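PDB 2W40: glycerol kinase, putative from Plasmodium falciparum, which probably catalyses the ATP-dependent phosphorylation of glycerol to sn-glycerol 3-phosphate. Local coordinates for residues C[311-314]-C[315-318]; C[326-329]-C[330-334]. One frame throughout, in Å; residues are numbered along the deposited sequence.

Overall arrangement
Contacts 1 and 2 follow each other along the chain within the C-terminal FGGY domain, their centres about 14 Å apart, and helix 315-323 links them. Contact 1 (311-314 with 315-318) is buried and made mostly by backbone atoms and small residues at the start of that helix. Contact 2 (326-329 with 330-334) lies at the surface, where acidic side chains, a serine and a proline form the turn leading into helix 333-339. The two meet where Val318 packs on Pro330, and helix 377-403 backs both, at Ala314 and Val318, then at Ile327 and Ala333. Each holds a residue of the ADP site, Gly315 in the first and Ser334 in the second, although no nucleotide is bound to this chain.

Contact 1: residues C[311-314]-C[315-318]; sequences IGTA and GSGV. With EDO (1,2-ethanediol), chain B.
The carbonyl oxygen of Ala314 accepts from two amides of the first turn of helix 315-323, one of them only weakly. The firmer bond is the regular helical one from Val318 N to Ala314 O, 3.1 Å long with an angle of 152° at the hydrogen. Gly317 N comes closer to Ala314 O, at 2.9 Å, but its N-H is badly bent and the bond is weak. Ala314 occupies the N-cap position, with no side-chain oxygen to offer the turn. Across that turn, the OG of Ser316 reaches back over Thr313 CA and lies 2.8 Å from Gly312 O. Its chi1 of 56° sets OG between the backbone N and the carbonyl carbon, turned toward the incoming loop. The same hydroxyl is hydrogen-bonded with Thr270 O, and Thr270 belongs to the ADP site seen with this protein, as does Gly315 itself. Thr313 meets the helix through its methyl: with chi1 at -58°, CG2 is anti to the backbone N and presses on Gly317 CA at 3.5 Å, a tight fit against a residue without a side chain. A 1,2-ethanediol, probably from the crystallisation liquor, donates through O1 to Ser316 O, 2.9 Å away. The turn joins the end of strand 304-311 to helix 315-323. Helix 377-403 packs against Ala314 and Val318, strand 272-279 touches Ala314, and Phe373 of the second subunit lies against Thr313 and Ser316.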
loop_
_atom_site.group_PDB
_atom_site.type_symbol
_atom_site.label_atom_id
_atom_site.label_comp_id
_atom_site.label_asym_id
_atom_site.label_seq_id
_atom_site.Cartn_x
_atom_site.Cartn_y
_atom_site.Cartn_z
ATOM N N ILE C 311 -20.397 3.776 -5.236
ATOM C CA ILE C 311 -18.959 3.648 -4.955
ATOM C C ILE C 311 -18.793 2.484 -3.960
ATOM O O ILE C 311 -19.392 2.510 -2.838
ATOM C CB ILE C 311 -18.340 4.916 -4.319
ATOM C CG1 ILE C 311 -18.422 6.085 -5.326
ATOM C CG2 ILE C 311 -16.937 4.678 -3.815
ATOM C CD1 ILE C 311 -18.010 7.416 -4.759
ATOM N N GLY C 312 -17.959 1.521 -4.324
ATOM C CA GLY C 312 -17.898 0.343 -3.514
ATOM C C GLY C 312 -16.929 0.430 -2.345
ATOM O O GLY C 312 -17.167 -0.126 -1.283
ATOM N N THR C 313 -15.787 1.108 -2.549
ATOM C CA THR C 313 -14.785 1.196 -1.467
ATOM C C THR C 313 -14.924 2.525 -0.740
ATOM O O THR C 313 -14.582 3.557 -1.334
ATOM C CB THR C 313 -13.336 1.039 -1.967
ATOM O OG1 THR C 313 -13.215 -0.223 -2.622
ATOM C CG2 THR C 313 -12.343 1.157 -0.752
ATOM N N ALA C 314 -15.420 2.509 0.513
ATOM C CA ALA C 314 -15.509 3.714 1.388
ATOM C C ALA C 314 -15.228 3.223 2.795
ATOM O O ALA C 314 -14.050 2.928 3.084
ATOM C CB ALA C 314 -16.900 4.399 1.251
ATOM N N GLY C 315 -16.247 3.017 3.632
ATOM C CA GLY C 315 -16.131 2.319 4.885
ATOM C C GLY C 315 -15.505 0.929 4.770
ATOM O O GLY C 315 -14.758 0.461 5.625
ATOM N N SER C 316 -15.819 0.263 3.642
ATOM C CA SER C 316 -15.216 -1.065 3.366
ATOM C C SER C 316 -13.685 -0.912 3.267
ATOM O O SER C 316 -12.963 -1.822 3.668
ATOM C CB SER C 316 -15.800 -1.600 2.101
ATOM O OG SER C 316 -15.625 -0.712 1.003
ATOM N N GLY C 317 -13.204 0.211 2.669
ATOM C CA GLY C 317 -11.772 0.552 2.620
ATOM C C GLY C 317 -11.185 0.805 4.032
ATOM O O GLY C 317 -10.124 0.306 4.373
ATOM N N VAL C 318 -11.927 1.570 4.832
ATOM C CA VAL C 318 -11.463 1.887 6.130
ATOM C C VAL C 318 -11.343 0.608 6.944
ATOM O O VAL C 318 -10.380 0.408 7.738
ATOM C CB VAL C 318 -12.382 3.006 6.807
ATOM C CG1 VAL C 318 -11.988 3.126 8.352
ATOM C CG2 VAL C 318 -12.280 4.300 6.002
HETATM C C1 EDO B . -13.891 -5.495 3.543
HETATM O O1 EDO B . -12.814 -4.695 4.041
HETATM C C2 EDO B . -14.291 -6.315 4.679
HETATM O O2 EDO B . -14.837 -5.352 5.621
#

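Contact 2: residues C[326-329]-C[330-334]; sequences LIDD and PSEAS
Ile327 sets its CG1 against the carboxylate end of Glu332, the two side chains sliding past each other in opposite directions. CG1 of Ile327 lies 3.5 Å from Glu332 OE1, while its CD1 lies 4.1 Å from Pro330 CA. With CG anti to the carbonyl carbon (chi1 -64°) and the chain extended beyond it, Glu332 returns its carboxylate to the loop, where OE1 accepts a weak, bent bond of 3.4 Å from Asp328 N. Its other oxygen, OE2, lies against Asp328 CB, and 4.2 Å separates Glu332 OE2 from Asp328 OD2, with the two carboxylate planes turned 61° apart. This proximity of like charges is probably eased by Arg377, which forms a salt bridge with Asp328 OD1. Asp329 governs the start of the turn. Its chi1 of -165° carries CG away from the backbone N, and OD2 then takes two bonds from one residue: Ser331 OG at 2.6 Å and Ser331 N at 3.0 Å. Both donors meet OD2 on its anti side but from opposite faces of the carboxylate plane, which limits how far the group can rotate. The bond from Ser331 N makes this an Asx turn, and a nearly straight bond of 2.9 Å from Glu332 N to Asp329 O closes a beta turn over residues 329-332. The two turns lie on the protein surface between helix 315-323 and helix 333-339, the latter carrying Ser334 of the ADP site. Ile327 is buried against Leu321 and Leu322 of the earlier helix and Val381 of helix 377-403, and Ala333 packs on Leu385 of that same long helix.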
loop_
_atom_site.group_PDB
_atom_site.type_symbol
_atom_site.label_atom_id
_atom_site.label_comp_id
_atom_site.label_asym_id
_atom_site.label_seq_id
_atom_site.Cartn_x
_atom_site.Cartn_y
_atom_site.Cartn_z
ATOM N N LEU C 326 -3.121 -0.461 9.209
ATOM C CA LEU C 326 -2.795 0.849 8.735
ATOM C C LEU C 326 -3.532 1.937 9.526
ATOM O O LEU C 326 -3.124 3.092 9.513
ATOM C CB LEU C 326 -3.078 0.918 7.252
ATOM C CG LEU C 326 -2.078 0.096 6.423
ATOM C CD1 LEU C 326 -2.565 -0.171 4.986
ATOM C CD2 LEU C 326 -0.654 0.700 6.448
ATOM N N ILE C 327 -4.646 1.586 10.171
ATOM C CA ILE C 327 -5.304 2.498 11.079
ATOM C C ILE C 327 -5.537 1.676 12.336
ATOM O O ILE C 327 -5.798 0.481 12.318
ATOM C CB ILE C 327 -6.523 3.155 10.426
ATOM C CG1 ILE C 327 -6.967 4.434 11.148
ATOM C CG2 ILE C 327 -7.648 2.160 10.276
ATOM C CD1 ILE C 327 -8.231 5.146 10.539
ATOM N N ASP C 328 -5.364 2.321 13.477
ATOM C CA ASP C 328 -5.626 1.648 14.771
ATOM C C ASP C 328 -7.137 1.662 15.107
ATOM O O ASP C 328 -7.608 0.775 15.792
ATOM C CB ASP C 328 -4.836 2.362 15.903
ATOM C CG ASP C 328 -3.299 2.195 15.773
ATOM O OD1 ASP C 328 -2.801 1.314 15.050
ATOM O OD2 ASP C 328 -2.567 2.948 16.423
ATOM N N ASP C 329 -7.880 2.700 14.669
ATOM C CA ASP C 329 -9.337 2.768 14.834
ATOM C C ASP C 329 -9.974 3.760 13.903
ATOM O O ASP C 329 -9.462 4.897 13.756
ATOM C CB ASP C 329 -9.671 3.230 16.270
ATOM C CG ASP C 329 -11.140 2.977 16.642
ATOM O OD1 ASP C 329 -11.436 1.825 17.072
ATOM O OD2 ASP C 329 -11.991 3.886 16.415
ATOM N N PRO C 330 -11.166 3.426 13.358
ATOM C CA PRO C 330 -11.824 4.311 12.410
ATOM C C PRO C 330 -12.056 5.757 12.893
ATOM O O PRO C 330 -12.109 6.689 12.052
ATOM C CB PRO C 330 -13.164 3.629 12.184
ATOM C CG PRO C 330 -12.954 2.245 12.511
ATOM C CD PRO C 330 -11.963 2.206 13.580
ATOM N N SER C 331 -12.169 5.901 14.225
ATOM C CA SER C 331 -12.483 7.170 14.873
ATOM C C SER C 331 -11.390 8.190 14.651
ATOM O O SER C 331 -11.599 9.420 14.747
ATOM C CB SER C 331 -12.576 6.909 16.355
ATOM O OG SER C 331 -11.334 6.333 16.775
ATOM N N GLU C 332 -10.216 7.667 14.349
ATOM C CA GLU C 332 -9.030 8.493 14.112
ATOM C C GLU C 332 -8.990 9.289 12.799
ATOM O O GLU C 332 -8.123 10.168 12.633
ATOM C CB GLU C 332 -7.799 7.569 14.085
ATOM C CG GLU C 332 -7.530 6.885 15.399
ATOM C CD GLU C 332 -6.321 5.938 15.330
ATOM O OE1 GLU C 332 -5.847 5.625 14.204
ATOM O OE2 GLU C 332 -5.852 5.533 16.420
ATOM N N ALA C 333 -9.864 8.949 11.855
ATOM C CA ALA C 333 -9.729 9.429 10.541
ATOM C C ALA C 333 -9.764 10.980 10.522
ATOM O O ALA C 333 -9.056 11.598 9.700
ATOM C CB ALA C 333 -10.830 8.823 9.687
ATOM N N SER C 334 -10.529 11.638 11.434
ATOM C CA SER C 334 -10.545 13.102 11.433
ATOM C C SER C 334 -9.201 13.653 11.884
ATOM O O SER C 334 -8.600 14.575 11.266
ATOM C CB SER C 334 -11.673 13.656 12.357
ATOM O OG SER C 334 -11.643 15.096 12.499
#